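Local coordinates for extracellular protein 11-1 (Passalora fulva, PDB 6ZUS), which has no known biochemical activity but is a secreted, zinc-binding avirulence effector of a fungal plant pathogen, probably perceived by plant resistance proteins, at residues Thr105-Glu116 / Gly126-Ser134. Numbering follows the deposited sequence.
Sequences TERVLGRRWYDE and GYYSRGFIS
A single parallel beta bridge pairs Trp113 with Ser129, laying the chain that leaves helix 101-109 along strand 127-138. The backbone of Ser129 makes both bonds: its N donates to Arg112 O (2.9 Å), and its O accepts from Tyr114 N (3.0 Å). Its hydroxyl turns to the helix side, with OG held between backbone N and carbonyl carbon (chi1 66°), and donates to Arg111 O at 2.9 Å from above the carbonyl plane; Thr105 CG2 and Leu109 CD2 pack on its CB. Strand 127-138 is an outer strand of the four-stranded antiparallel sheet, bonded to strand 6-20 through Tyr128, Arg130 and Phe132, so the bridge adds to its other edge. Further along, the indole of Trp113 reaches Gly131: NE1 donates almost straight (174°) to Gly131 O, 2.9 Å away, on a lone pair and in the ring plane. Glu106 OE2 takes the Trp113 N-H, tying the bridge residue back to the helix. At one end the Arg111 guanidinium lies flat and off-centre over the Tyr127 ring, planes 10° apart, and His15 stacks on the same tyrosine. At the other end Arg130 bends at chi2, bringing NH1 to Tyr114 O at 3.2 Å; Glu118 O and Asp120 hold the same guanidinium. Water 2 accepts from Gly131 N (2.9 Å) and lies within hydrogen-bonding distance of Tyr114 O and Glu116 OE2.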
loop_
_atom_site.group_PDB
_atom_site.type_symbol
_atom_site.label_atom_id
_atom_site.label_comp_id
_atom_site.label_asym_id
_atom_site.label_seq_id
_atom_site.Cartn_x
_atom_site.Cartn_y
_atom_site.Cartn_z
ATOM N N THR A 105 4.437 3.933 -5.057
ATOM C CA THR A 105 3.450 2.963 -4.511
ATOM C C THR A 105 3.034 1.990 -5.610
ATOM O O THR A 105 2.998 0.754 -5.402
ATOM C CB THR A 105 2.235 3.675 -3.892
ATOM O OG1 THR A 105 2.717 4.562 -2.877
ATOM C CG2 THR A 105 1.253 2.633 -3.386
ATOM N N GLU A 106 2.730 2.508 -6.791
ATOM C CA GLU A 106 2.275 1.641 -7.913
ATOM C C GLU A 106 3.372 0.653 -8.333
ATOM O O GLU A 106 3.015 -0.522 -8.580
ATOM C CB GLU A 106 1.770 2.502 -9.063
ATOM C CG GLU A 106 0.501 3.194 -8.707
ATOM C CD GLU A 106 -0.087 4.026 -9.839
ATOM O OE1 GLU A 106 0.691 4.277 -10.812
ATOM O OE2 GLU A 106 -1.322 4.358 -9.801
ATOM N N ARG A 107 4.656 1.060 -8.322
ATOM C CA ARG A 107 5.787 0.122 -8.620
ATOM C C ARG A 107 5.933 -0.946 -7.530
ATOM O O ARG A 107 6.107 -2.122 -7.862
ATOM C CB ARG A 107 7.108 0.865 -8.838
ATOM C CG ARG A 107 7.089 1.730 -10.102
ATOM C CD ARG A 107 8.500 2.138 -10.503
ATOM N NE ARG A 107 9.224 2.777 -9.402
ATOM C CZ ARG A 107 9.188 4.073 -9.118
ATOM N NH1 ARG A 107 8.553 4.910 -9.912
ATOM N NH2 ARG A 107 9.865 4.542 -8.078
ATOM N N VAL A 108 5.847 -0.556 -6.270
ATOM C CA VAL A 108 6.142 -1.450 -5.123
ATOM C C VAL A 108 4.959 -2.405 -4.877
ATOM O O VAL A 108 5.224 -3.592 -4.585
ATOM C CB VAL A 108 6.503 -0.579 -3.900
ATOM C CG1 VAL A 108 6.437 -1.351 -2.598
ATOM C CG2 VAL A 108 7.874 0.057 -4.128
ATOM N N LEU A 109 3.710 -1.911 -4.863
ATOM C CA LEU A 109 2.501 -2.715 -4.573
ATOM C C LEU A 109 1.928 -3.319 -5.864
ATOM O O LEU A 109 1.191 -4.344 -5.764
ATOM C CB LEU A 109 1.445 -1.871 -3.834
ATOM C CG LEU A 109 1.535 -1.908 -2.305
ATOM C CD1 LEU A 109 2.857 -1.349 -1.809
ATOM C CD2 LEU A 109 0.389 -1.187 -1.621
ATOM N N GLY A 110 2.159 -2.708 -7.033
ATOM C CA GLY A 110 1.727 -3.289 -8.322
ATOM C C GLY A 110 0.258 -3.093 -8.608
ATOM O O GLY A 110 -0.294 -3.826 -9.476
ATOM N N ARG A 111 -0.387 -2.118 -7.934
ATOM C CA ARG A 111 -1.828 -1.818 -8.112
ATOM C C ARG A 111 -1.984 -0.304 -8.177
ATOM O O ARG A 111 -1.181 0.437 -7.545
ATOM C CB ARG A 111 -2.673 -2.373 -6.966
ATOM C CG ARG A 111 -2.501 -3.861 -6.689
ATOM C CD ARG A 111 -3.000 -4.691 -7.861
ATOM N NE ARG A 111 -2.861 -6.094 -7.539
ATOM C CZ ARG A 111 -3.552 -7.116 -8.070
ATOM N NH1 ARG A 111 -4.444 -6.943 -9.053
ATOM N NH2 ARG A 111 -3.284 -8.333 -7.608
ATOM N N ARG A 112 -3.068 0.115 -8.823
ATOM C CA ARG A 112 -3.414 1.548 -9.005
ATOM C C ARG A 112 -3.557 2.264 -7.650
ATOM O O ARG A 112 -4.355 1.791 -6.784
ATOM C CB ARG A 112 -4.732 1.667 -9.745
ATOM C CG ARG A 112 -5.056 3.109 -10.068
ATOM C CD ARG A 112 -6.332 3.197 -10.866
ATOM N NE ARG A 112 -6.748 4.595 -10.829
ATOM C CZ ARG A 112 -7.806 5.091 -11.473
ATOM N NH1 ARG A 112 -8.545 4.294 -12.232
ATOM N NH2 ARG A 112 -8.119 6.379 -11.341
ATOM N N TRP A 113 -2.908 3.410 -7.521
ATOM C CA TRP A 113 -2.895 4.227 -6.272
ATOM C C TRP A 113 -4.083 5.177 -6.274
ATOM O O TRP A 113 -4.435 5.706 -7.342
ATOM C CB TRP A 113 -1.568 4.970 -6.182
ATOM C CG TRP A 113 -1.436 6.047 -5.143
ATOM C CD1 TRP A 113 -0.810 5.948 -3.951
ATOM C CD2 TRP A 113 -1.872 7.415 -5.260
ATOM N NE1 TRP A 113 -0.852 7.158 -3.295
ATOM C CE2 TRP A 113 -1.434 8.092 -4.108
ATOM C CE3 TRP A 113 -2.518 8.150 -6.262
ATOM C CZ2 TRP A 113 -1.695 9.449 -3.883
ATOM C CZ3 TRP A 113 -2.729 9.504 -6.058
ATOM C CH2 TRP A 113 -2.314 10.142 -4.881
ATOM N N TYR A 114 -4.661 5.396 -5.095
ATOM C CA TYR A 114 -5.749 6.375 -4.875
ATOM C C TYR A 114 -5.353 7.227 -3.674
ATOM O O TYR A 114 -5.041 6.675 -2.618
ATOM C CB TYR A 114 -7.107 5.697 -4.632
ATOM C CG TYR A 114 -7.734 5.076 -5.851
ATOM C CD1 TYR A 114 -7.355 3.813 -6.276
ATOM C CD2 TYR A 114 -8.672 5.781 -6.615
ATOM C CE1 TYR A 114 -7.916 3.245 -7.401
ATOM C CE2 TYR A 114 -9.227 5.225 -7.758
ATOM C CZ TYR A 114 -8.860 3.949 -8.142
ATOM O OH TYR A 114 -9.418 3.378 -9.247
ATOM N N ASP A 115 -5.441 8.548 -3.858
ATOM C CA ASP A 115 -5.311 9.541 -2.767
ATOM C C ASP A 115 -6.301 9.133 -1.659
ATOM O O ASP A 115 -7.433 8.702 -1.994
ATOM C CB ASP A 115 -5.567 10.970 -3.281
ATOM C CG ASP A 115 -5.083 12.031 -2.283
ATOM O OD1 ASP A 115 -5.611 12.067 -1.178
ATOM O OD2 ASP A 115 -4.061 12.661 -2.552
ATOM N N GLU A 116 -5.862 9.228 -0.400
ATOM C CA GLU A 116 -6.722 9.032 0.798
ATOM C C GLU A 116 -7.957 9.937 0.745
ATOM O O GLU A 116 -8.960 9.530 1.371
ATOM C CB GLU A 116 -6.020 9.327 2.123
ATOM C CG GLU A 116 -4.895 8.384 2.455
ATOM C CD GLU A 116 -5.161 6.891 2.473
ATOM O OE1 GLU A 116 -6.245 6.443 2.968
ATOM O OE2 GLU A 116 -4.242 6.162 1.984
ATOM N N GLY A 126 -11.251 -3.514 -8.079
ATOM C CA GLY A 126 -11.279 -4.436 -6.925
ATOM C C GLY A 126 -9.989 -4.288 -6.102
ATOM O O GLY A 126 -10.034 -4.367 -4.857
ATOM N N TYR A 127 -8.854 -4.157 -6.787
ATOM C CA TYR A 127 -7.515 -4.165 -6.171
ATOM C C TYR A 127 -6.916 -2.800 -6.358
ATOM O O TYR A 127 -6.906 -2.304 -7.528
ATOM C CB TYR A 127 -6.618 -5.182 -6.839
ATOM C CG TYR A 127 -7.035 -6.607 -6.615
ATOM C CD1 TYR A 127 -7.953 -7.208 -7.442
ATOM C CD2 TYR A 127 -6.483 -7.358 -5.588
ATOM C CE1 TYR A 127 -8.315 -8.527 -7.278
ATOM C CE2 TYR A 127 -6.827 -8.676 -5.419
ATOM C CZ TYR A 127 -7.746 -9.270 -6.265
ATOM O OH TYR A 127 -8.050 -10.592 -6.045
ATOM N N TYR A 128 -6.357 -2.223 -5.281
ATOM C CA TYR A 128 -5.768 -0.864 -5.367
ATOM C C TYR A 128 -4.799 -0.677 -4.197
ATOM O O TYR A 128 -4.696 -1.552 -3.284
ATOM C CB TYR A 128 -6.841 0.228 -5.468
ATOM C CG TYR A 128 -7.901 0.268 -4.376
ATOM C CD1 TYR A 128 -8.997 -0.579 -4.442
ATOM C CD2 TYR A 128 -7.827 1.122 -3.264
ATOM C CE1 TYR A 128 -9.978 -0.586 -3.462
ATOM C CE2 TYR A 128 -8.798 1.108 -2.256
ATOM C CZ TYR A 128 -9.897 0.272 -2.373
ATOM O OH TYR A 128 -10.889 0.294 -1.438
ATOM N N SER A 129 -4.125 0.456 -4.276
ATOM C CA SER A 129 -3.058 0.821 -3.321
ATOM C C SER A 129 -3.325 2.206 -2.738
ATOM O O SER A 129 -4.013 3.050 -3.359
ATOM C CB SER A 129 -1.696 0.744 -3.980
ATOM O OG SER A 129 -1.571 1.711 -4.987
ATOM N N ARG A 130 -2.805 2.391 -1.535
ATOM C CA ARG A 130 -2.702 3.675 -0.813
ATOM C C ARG A 130 -1.214 3.904 -0.522
ATOM O O ARG A 130 -0.450 2.927 -0.232
ATOM C CB ARG A 130 -3.480 3.684 0.498
ATOM C CG ARG A 130 -4.916 3.201 0.375
ATOM C CD ARG A 130 -5.706 4.223 -0.436
ATOM N NE ARG A 130 -7.114 4.033 -0.164
ATOM C CZ ARG A 130 -8.077 4.908 -0.466
ATOM N NH1 ARG A 130 -7.777 6.034 -1.084
ATOM N NH2 ARG A 130 -9.324 4.648 -0.131
ATOM N N GLY A 131 -0.825 5.155 -0.587
ATOM C CA GLY A 131 0.536 5.537 -0.148
ATOM C C GLY A 131 0.514 7.000 0.211
ATOM O O GLY A 131 -0.002 7.812 -0.596
ATOM N N PHE A 132 1.034 7.334 1.378
ATOM C CA PHE A 132 1.180 8.754 1.773
ATOM C C PHE A 132 2.425 8.901 2.658
ATOM O O PHE A 132 2.851 7.964 3.339
ATOM C CB PHE A 132 -0.138 9.232 2.408
ATOM C CG PHE A 132 -0.515 8.512 3.674
ATOM C CD1 PHE A 132 -0.012 8.936 4.902
ATOM C CD2 PHE A 132 -1.439 7.466 3.657
ATOM C CE1 PHE A 132 -0.365 8.273 6.070
ATOM C CE2 PHE A 132 -1.808 6.831 4.832
ATOM C CZ PHE A 132 -1.266 7.230 6.030
ATOM N N ILE A 133 2.966 10.107 2.645
ATOM C CA ILE A 133 4.165 10.443 3.457
ATOM C C ILE A 133 3.773 10.430 4.935
ATOM O O ILE A 133 2.864 11.173 5.349
ATOM C CB ILE A 133 4.784 11.775 3.024
ATOM C CG1 ILE A 133 5.163 11.760 1.545
ATOM C CG2 ILE A 133 5.961 12.087 3.927
ATOM C CD1 ILE A 133 5.522 13.121 0.992
ATOM N N SER A 134 4.476 9.654 5.737
ATOM C CA SER A 134 4.245 9.599 7.192
ATOM C C SER A 134 5.385 10.336 7.951
ATOM O O SER A 134 5.200 10.656 9.179
ATOM C CB SER A 134 4.061 8.196 7.637
ATOM O OG SER A 134 5.169 7.399 7.337
HETATM O O HOH W 1 -5.253 -1.765 -9.662
HETATM O O HOH W 2 -3.120 6.987 -0.577
#